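Local structure of C24 protein (Bizionia argentinensis JUB59, 6OV6) at residues A[192-204]-A[241-254]. The protein binds manganese and is of unknown function but probably forms the receptor-binding tip of a bacteriophage long tail fibre. Numbering follows the deposited sequence.
With MN (manganese (II) ion), chain D.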
ATOM      1  N   ASN A 192     -18.058   0.119 -25.271  1.00 26.77           N
ATOM      2  CA  ASN A 192     -18.979   0.067 -26.408  1.00 26.99           C
ATOM      3  C   ASN A 192     -18.727   1.149 -27.421  1.00 28.86           C
ATOM      4  O   ASN A 192     -18.236   2.228 -27.090  1.00 28.06           O
ATOM      5  CB  ASN A 192     -20.412   0.201 -25.886  1.00 30.35           C
ATOM      6  CG  ASN A 192     -20.823  -0.984 -25.046  1.00 52.08           C
ATOM      7  OD1 ASN A 192     -21.007  -2.097 -25.551  1.00 44.46           O
ATOM      8  ND2 ASN A 192     -20.896  -0.777 -23.736  1.00 44.63           N
ATOM      9  N   LEU A 193     -19.139   0.873 -28.664  1.00 27.28           N
ATOM     10  CA  LEU A 193     -19.036   1.819 -29.772  1.00 27.15           C
ATOM     11  C   LEU A 193     -20.440   2.224 -30.196  1.00 31.30           C
ATOM     12  O   LEU A 193     -21.360   1.395 -30.152  1.00 29.92           O
ATOM     13  CB  LEU A 193     -18.329   1.158 -30.978  1.00 27.52           C
ATOM     14  CG  LEU A 193     -16.799   0.893 -30.902  1.00 33.50           C
ATOM     15  CD1 LEU A 193     -16.049   2.083 -30.426  1.00 35.06           C
ATOM     16  CD2 LEU A 193     -16.442  -0.264 -29.953  1.00 34.30           C
ATOM     17  N   ASP A 194     -20.598   3.466 -30.662  1.00 28.75           N
ATOM     18  CA  ASP A 194     -21.912   3.901 -31.143  1.00 30.28           C
ATOM     19  C   ASP A 194     -22.106   3.397 -32.597  1.00 35.80           C
ATOM     20  O   ASP A 194     -21.163   2.825 -33.166  1.00 32.82           O
ATOM     21  CB  ASP A 194     -22.080   5.426 -30.992  1.00 32.57           C
ATOM     22  CG  ASP A 194     -21.116   6.302 -31.764  1.00 38.90           C
ATOM     23  OD1 ASP A 194     -20.055   5.797 -32.183  1.00 39.10           O
ATOM     24  OD2 ASP A 194     -21.434   7.481 -31.971  1.00 43.29           O
ATOM     25  N   SER A 195     -23.338   3.524 -33.144  1.00 34.95           N
ATOM     26  CA  SER A 195     -23.719   3.029 -34.482  1.00 35.93           C
ATOM     27  C   SER A 195     -23.667   4.153 -35.496  1.00 40.22           C
ATOM     28  O   SER A 195     -24.102   5.266 -35.181  1.00 39.85           O
ATOM     29  CB  SER A 195     -25.127   2.434 -34.468  1.00 39.61           C
ATOM     30  OG  SER A 195     -25.153   1.231 -33.725  1.00 50.58           O
ATOM     31  N   ARG A 196     -23.106   3.890 -36.699  1.00 36.53           N
ATOM     32  CA  ARG A 196     -22.998   4.913 -37.746  1.00 35.47           C
ATOM     33  C   ARG A 196     -23.424   4.356 -39.089  1.00 37.57           C
ATOM     34  O   ARG A 196     -23.288   3.152 -39.348  1.00 35.27           O
ATOM     35  CB  ARG A 196     -21.566   5.468 -37.857  1.00 38.98           C
ATOM     36  CG  ARG A 196     -20.965   6.002 -36.540  1.00 51.97           C
ATOM     37  CD  ARG A 196     -21.140   7.507 -36.355  1.00 51.11           C
ATOM     38  NE  ARG A 196     -20.668   7.952 -35.035  1.00 50.74           N
ATOM     39  CZ  ARG A 196     -19.508   8.566 -34.811  1.00 71.37           C
ATOM     40  NH1 ARG A 196     -18.689   8.844 -35.819  1.00 64.98           N
ATOM     41  NH2 ARG A 196     -19.166   8.924 -33.579  1.00 57.72           N
ATOM     42  N   SER A 197     -23.946   5.263 -39.938  1.00 34.73           N
ATOM     43  CA  SER A 197     -24.342   4.994 -41.332  1.00 34.64           C
ATOM     44  C   SER A 197     -23.373   5.748 -42.227  1.00 37.95           C
ATOM     45  O   SER A 197     -22.800   6.755 -41.806  1.00 37.95           O
ATOM     46  CB  SER A 197     -25.748   5.528 -41.616  1.00 39.00           C
ATOM     47  OG  SER A 197     -26.726   4.627 -41.123  1.00 52.92           O
ATOM     48  N   ILE A 198     -23.208   5.290 -43.463  1.00 33.44           N
ATOM     49  CA  ILE A 198     -22.379   5.973 -44.442  1.00 32.49           C
ATOM     50  C   ILE A 198     -23.280   6.330 -45.619  1.00 36.29           C
ATOM     51  O   ILE A 198     -24.378   5.787 -45.739  1.00 34.16           O
ATOM     52  CB  ILE A 198     -21.085   5.204 -44.876  1.00 35.17           C
ATOM     53  CG1 ILE A 198     -21.348   3.769 -45.396  1.00 34.74           C
ATOM     54  CG2 ILE A 198     -19.989   5.227 -43.786  1.00 37.49           C
ATOM     55  CD1 ILE A 198     -21.695   3.672 -46.900  1.00 37.47           C
ATOM     56  N   ASN A 199     -22.819   7.253 -46.460  1.00 34.09           N
ATOM     57  CA  ASN A 199     -23.502   7.620 -47.696  1.00 32.71           C
ATOM     58  C   ASN A 199     -22.621   7.201 -48.849  1.00 34.92           C
ATOM     59  O   ASN A 199     -21.396   7.264 -48.748  1.00 33.29           O
ATOM     60  CB  ASN A 199     -23.767   9.132 -47.793  1.00 32.05           C
ATOM     61  CG  ASN A 199     -24.983   9.625 -47.042  1.00 51.07           C
ATOM     62  OD1 ASN A 199     -25.811   8.856 -46.525  1.00 45.31           O
ATOM     63  ND2 ASN A 199     -25.202  10.922 -47.094  1.00 47.53           N
ATOM     64  N   VAL A 200     -23.246   6.787 -49.959  1.00 31.49           N
ATOM     65  CA  VAL A 200     -22.533   6.417 -51.173  1.00 31.92           C
ATOM     66  C   VAL A 200     -23.317   6.987 -52.362  1.00 33.00           C
ATOM     67  O   VAL A 200     -24.540   7.063 -52.294  1.00 32.92           O
ATOM     68  CB  VAL A 200     -22.261   4.872 -51.240  1.00 37.53           C
ATOM     69  CG1 VAL A 200     -23.540   4.053 -51.467  1.00 37.76           C
ATOM     70  CG2 VAL A 200     -21.209   4.543 -52.269  1.00 37.88           C
ATOM     71  N   THR A 201     -22.620   7.450 -53.399  1.00 30.51           N
ATOM     72  CA  THR A 201     -23.265   7.997 -54.603  1.00 29.53           C
ATOM     73  C   THR A 201     -23.073   7.035 -55.754  1.00 32.10           C
ATOM     74  O   THR A 201     -21.939   6.772 -56.142  1.00 32.67           O
ATOM     75  CB  THR A 201     -22.760   9.409 -54.941  1.00 39.64           C
ATOM     76  OG1 THR A 201     -23.023  10.251 -53.816  1.00 37.99           O
ATOM     77  CG2 THR A 201     -23.440  10.000 -56.214  1.00 34.61           C
ATOM     78  N   VAL A 202     -24.177   6.520 -56.293  1.00 28.64           N
ATOM     79  CA  VAL A 202     -24.113   5.575 -57.415  1.00 28.59           C
ATOM     80  C   VAL A 202     -24.182   6.412 -58.691  1.00 31.49           C
ATOM     81  O   VAL A 202     -25.176   7.110 -58.892  1.00 30.62           O
ATOM     82  CB  VAL A 202     -25.212   4.467 -57.375  1.00 31.85           C
ATOM     83  CG1 VAL A 202     -24.997   3.446 -58.506  1.00 30.61           C
ATOM     84  CG2 VAL A 202     -25.232   3.768 -56.013  1.00 31.48           C
ATOM     85  N   PRO A 203     -23.156   6.367 -59.554  1.00 28.46           N
ATOM     86  CA  PRO A 203     -23.213   7.173 -60.788  1.00 27.91           C
ATOM     87  C   PRO A 203     -24.066   6.553 -61.894  1.00 31.38           C
ATOM     88  O   PRO A 203     -24.106   5.326 -62.047  1.00 30.19           O
ATOM     89  CB  PRO A 203     -21.746   7.262 -61.215  1.00 29.19           C
ATOM     90  CG  PRO A 203     -21.150   5.980 -60.727  1.00 34.57           C
ATOM     91  CD  PRO A 203     -21.909   5.573 -59.483  1.00 29.99           C
ATOM     92  N   ARG A 204     -24.736   7.407 -62.678  1.00 27.90           N
ATOM     93  CA  ARG A 204     -25.487   6.961 -63.862  1.00 27.09           C
ATOM     94  C   ARG A 204     -24.495   6.731 -65.030  1.00 29.73           C
ATOM     95  O   ARG A 204     -24.820   5.998 -65.971  1.00 28.40           O
ATOM     96  CB  ARG A 204     -26.597   7.967 -64.267  1.00 24.90           C
ATOM     97  CG  ARG A 204     -26.069   9.395 -64.574  1.00 28.82           C
ATOM     98  CD  ARG A 204     -27.113  10.300 -65.166  1.00 30.95           C
ATOM     99  NE  ARG A 204     -26.600  11.667 -65.231  1.00 34.21           N
ATOM    100  CZ  ARG A 204     -26.932  12.563 -66.154  1.00 43.02           C
ATOM    101  NH1 ARG A 204     -27.785  12.247 -67.123  1.00 32.40           N
ATOM    102  NH2 ARG A 204     -26.388  13.771 -66.138  1.00 38.71           N
ATOM    103  N   SER A 241     -30.733   7.805 -68.433  1.00 27.65           N
ATOM    104  CA  SER A 241     -31.005   8.080 -67.020  1.00 26.41           C
ATOM    105  C   SER A 241     -30.674   9.580 -66.789  1.00 32.09           C
ATOM    106  O   SER A 241     -29.829  10.144 -67.493  1.00 31.89           O
ATOM    107  CB  SER A 241     -30.091   7.224 -66.144  1.00 24.54           C
ATOM    108  OG  SER A 241     -28.757   7.321 -66.622  1.00 27.27           O
ATOM    109  N   GLY A 242     -31.346  10.192 -65.828  1.00 29.32           N
ATOM    110  CA  GLY A 242     -31.192  11.617 -65.548  1.00 29.56           C
ATOM    111  C   GLY A 242     -30.277  12.024 -64.414  1.00 33.99           C
ATOM    112  O   GLY A 242     -29.659  13.098 -64.479  1.00 32.15           O
ATOM    113  N   ILE A 243     -30.187  11.201 -63.346  1.00 32.39           N
ATOM    114  CA  ILE A 243     -29.411  11.593 -62.161  1.00 31.97           C
ATOM    115  C   ILE A 243     -28.531  10.487 -61.591  1.00 35.35           C
ATOM    116  O   ILE A 243     -28.785   9.295 -61.815  1.00 34.10           O
ATOM    117  CB  ILE A 243     -30.386  12.106 -61.030  1.00 34.32           C
ATOM    118  CG1 ILE A 243     -31.380  10.981 -60.573  1.00 33.68           C
ATOM    119  CG2 ILE A 243     -31.149  13.405 -61.434  1.00 35.43           C
ATOM    120  CD1 ILE A 243     -32.100  11.213 -59.218  1.00 29.69           C
ATOM    121  N   ASP A 244     -27.549  10.905 -60.770  1.00 32.71           N
ATOM    122  CA  ASP A 244     -26.757  10.010 -59.926  1.00 33.33           C
ATOM    123  C   ASP A 244     -27.630   9.750 -58.690  1.00 35.54           C
ATOM    124  O   ASP A 244     -28.575  10.493 -58.443  1.00 33.69           O
ATOM    125  CB  ASP A 244     -25.443  10.655 -59.479  1.00 35.44           C
ATOM    126  CG  ASP A 244     -24.489  10.929 -60.616  1.00 43.29           C
ATOM    127  OD1 ASP A 244     -24.480  10.142 -61.590  1.00 40.47           O
ATOM    128  OD2 ASP A 244     -23.751  11.928 -60.536  1.00 52.37           O
ATOM    129  N   ARG A 245     -27.323   8.703 -57.910  1.00 33.06           N
ATOM    130  CA  ARG A 245     -28.145   8.383 -56.726  1.00 32.50           C
ATOM    131  C   ARG A 245     -27.338   8.366 -55.427  1.00 36.37           C
ATOM    132  O   ARG A 245     -26.482   7.501 -55.259  1.00 36.18           O
ATOM    133  CB  ARG A 245     -28.863   7.028 -56.894  1.00 32.12           C
ATOM    134  CG  ARG A 245     -29.634   6.874 -58.200  1.00 32.82           C
ATOM    135  CD  ARG A 245     -30.752   7.882 -58.400  1.00 38.41           C
ATOM    136  NE  ARG A 245     -31.835   7.726 -57.426  1.00 36.24           N
ATOM    137  CZ  ARG A 245     -32.738   6.756 -57.450  1.00 45.98           C
ATOM    138  NH1 ARG A 245     -32.694   5.822 -58.395  1.00 39.85           N
ATOM    139  NH2 ARG A 245     -33.695   6.710 -56.533  1.00 35.95           N
ATOM    140  N   THR A 246     -27.639   9.286 -54.497  1.00 32.82           N
ATOM    141  CA  THR A 246     -26.960   9.326 -53.182  1.00 32.97           C
ATOM    142  C   THR A 246     -27.787   8.510 -52.191  1.00 37.31           C
ATOM    143  O   THR A 246     -28.965   8.795 -51.968  1.00 37.06           O
ATOM    144  CB  THR A 246     -26.643  10.748 -52.714  1.00 39.16           C
ATOM    145  OG1 THR A 246     -25.767  11.333 -53.677  1.00 40.29           O
ATOM    146  CG2 THR A 246     -25.923  10.758 -51.342  1.00 38.76           C
ATOM    147  N   LEU A 247     -27.175   7.460 -51.643  1.00 33.79           N
ATOM    148  CA  LEU A 247     -27.881   6.521 -50.781  1.00 31.89           C
ATOM    149  C   LEU A 247     -27.313   6.485 -49.377  1.00 34.87           C
ATOM    150  O   LEU A 247     -26.131   6.724 -49.210  1.00 33.93           O
ATOM    151  CB  LEU A 247     -27.756   5.114 -51.401  1.00 31.49           C
ATOM    152  CG  LEU A 247     -28.140   4.960 -52.903  1.00 34.20           C
ATOM    153  CD1 LEU A 247     -27.798   3.576 -53.399  1.00 32.45           C
ATOM    154  CD2 LEU A 247     -29.609   5.272 -53.131  1.00 34.81           C
ATOM    155  N   THR A 248     -28.152   6.136 -48.382  1.00 30.60           N
ATOM    156  CA  THR A 248     -27.704   5.988 -46.993  1.00 30.61           C
ATOM    157  C   THR A 248     -27.748   4.514 -46.623  1.00 33.03           C
ATOM    158  O   THR A 248     -28.750   3.839 -46.867  1.00 31.40           O
ATOM    159  CB  THR A 248     -28.528   6.838 -46.008  1.00 42.05           C
ATOM    160  OG1 THR A 248     -28.464   8.201 -46.460  1.00 40.22           O
ATOM    161  CG2 THR A 248     -28.007   6.709 -44.528  1.00 40.23           C
ATOM    162  N   SER A 249     -26.671   4.041 -46.030  1.00 31.09           N
ATOM    163  CA  SER A 249     -26.553   2.666 -45.589  1.00 31.19           C
ATOM    164  C   SER A 249     -27.352   2.418 -44.324  1.00 32.93           C
ATOM    165  O   SER A 249     -27.841   3.349 -43.676  1.00 32.96           O
ATOM    166  CB  SER A 249     -25.085   2.325 -45.329  1.00 33.19           C
ATOM    167  OG  SER A 249     -24.631   2.807 -44.069  1.00 37.10           O
ATOM    168  N   THR A 250     -27.462   1.143 -43.976  1.00 29.66           N
ATOM    169  CA  THR A 250     -28.015   0.660 -42.723  1.00 30.04           C
ATOM    170  C   THR A 250     -26.940   0.992 -41.649  1.00 34.80           C
ATOM    171  O   THR A 250     -25.748   1.000 -41.986  1.00 32.07           O
ATOM    172  CB  THR A 250     -28.189  -0.854 -42.796  1.00 33.48           C
ATOM    173  OG1 THR A 250     -26.921  -1.445 -43.091  1.00 33.33           O
ATOM    174  CG2 THR A 250     -29.255  -1.278 -43.812  1.00 31.19           C
ATOM    175  N   PRO A 251     -27.321   1.254 -40.377  1.00 31.83           N
ATOM    176  CA  PRO A 251     -26.282   1.541 -39.348  1.00 30.96           C
ATOM    177  C   PRO A 251     -25.420   0.330 -39.029  1.00 32.56           C
ATOM    178  O   PRO A 251     -25.813  -0.803 -39.282  1.00 31.95           O
ATOM    179  CB  PRO A 251     -27.082   1.947 -38.095  1.00 32.50           C
ATOM    180  CG  PRO A 251     -28.522   2.077 -38.543  1.00 38.58           C
ATOM    181  CD  PRO A 251     -28.684   1.245 -39.795  1.00 33.99           C
ATOM    182  N   HIS A 252     -24.231   0.571 -38.482  1.00 29.14           N
ATOM    183  CA  HIS A 252     -23.374  -0.524 -38.035  1.00 28.41           C
ATOM    184  C   HIS A 252     -22.548  -0.046 -36.847  1.00 31.58           C
ATOM    185  O   HIS A 252     -22.296   1.151 -36.699  1.00 28.88           O
ATOM    186  CB  HIS A 252     -22.420  -1.012 -39.149  1.00 28.71           C
ATOM    187  CG  HIS A 252     -21.216  -0.141 -39.308  1.00 31.34           C
ATOM    188  ND1 HIS A 252     -21.304   1.114 -39.887  1.00 32.57           N
ATOM    189  CD2 HIS A 252     -19.939  -0.352 -38.903  1.00 31.68           C
ATOM    190  CE1 HIS A 252     -20.084   1.615 -39.836  1.00 31.01           C
ATOM    191  NE2 HIS A 252     -19.237   0.779 -39.234  1.00 31.45           N
ATOM    192  N   SER A 253     -22.087  -0.996 -36.046  1.00 31.50           N
ATOM    193  CA  SER A 253     -21.203  -0.729 -34.910  1.00 30.89           C
ATOM    194  C   SER A 253     -20.102  -1.781 -34.968  1.00 32.95           C
ATOM    195  O   SER A 253     -20.028  -2.524 -35.941  1.00 31.33           O
ATOM    196  CB  SER A 253     -21.980  -0.842 -33.600  1.00 35.54           C
ATOM    197  OG  SER A 253     -21.187  -0.287 -32.560  1.00 35.89           O
ATOM    198  N   HIS A 254     -19.230  -1.850 -33.938  1.00 28.00           N
ATOM    199  CA  HIS A 254     -18.184  -2.878 -33.852  1.00 27.29           C
ATOM    200  C   HIS A 254     -18.127  -3.334 -32.396  1.00 28.86           C
ATOM    201  O   HIS A 254     -18.581  -2.605 -31.529  1.00 27.75           O
ATOM    202  CB  HIS A 254     -16.800  -2.362 -34.274  1.00 27.71           C
ATOM    203  CG  HIS A 254     -16.741  -1.825 -35.676  1.00 29.83           C
ATOM    204  ND1 HIS A 254     -16.255  -2.588 -36.717  1.00 31.18           N
ATOM    205  CD2 HIS A 254     -17.110  -0.612 -36.152  1.00 31.61           C
ATOM    206  CE1 HIS A 254     -16.326  -1.814 -37.792  1.00 30.73           C
ATOM    207  NE2 HIS A 254     -16.873  -0.630 -37.504  1.00 30.99           N
TER
HETATM  208 MN    MN D 301     -17.084   1.267 -38.689  1.00 28.64          MN
HETATM  209  O   HOH W   1     -19.830  -1.945 -29.120  1.00 36.10           O
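Arg196 O receives both the backbone N and, weakly, ND1 of His252, whose NE2 binds a manganese ion at 2.3 Å. NE2 of His254 binds it too, and the same two histidines of both other subunits complete a six-nitrogen shell, reminiscent of the iron-binding HxH motifs in the tip of the phage T4 long tail fibre. The ring of His252 lies between its own backbone N and carbonyl carbon (chi1 80°), a turn that brings ND1 within 2.9 Å of Arg196 O. With Arg196 N bonded back to His252 O, this makes an isolated antiparallel bridge. ND1 of His254 is held by Asp194 of the second subunit, which probably fixes the ring's rotation. Beyond the bridge the register slips by one residue, and Ser249 OG stands in for a backbone acceptor, receiving Ile198 N at 2.9 Å in a nearly straight bond (174°). A regular two-stranded ladder follows. On one face Thr248 OG1 donates to Asn199 OD1 at 2.7 Å, and the hydroxyls of Thr201 and Thr246 pair; on the other, Val202 CG2 packs against Leu247 CD1 at 3.7 Å. At the far end Arg204 extends over Gly242, whose O sits above the guanidinium centre, while NH1 bonds Ser241 O at 3.0 Å. Strands 199-202 and 245-248 thus form a two-stranded antiparallel ribbon between segments distant in sequence, within an intertwined trimer, Leu247 packing on Thr201 of the second subunit and strand 191-193 pairing with a strand of the third.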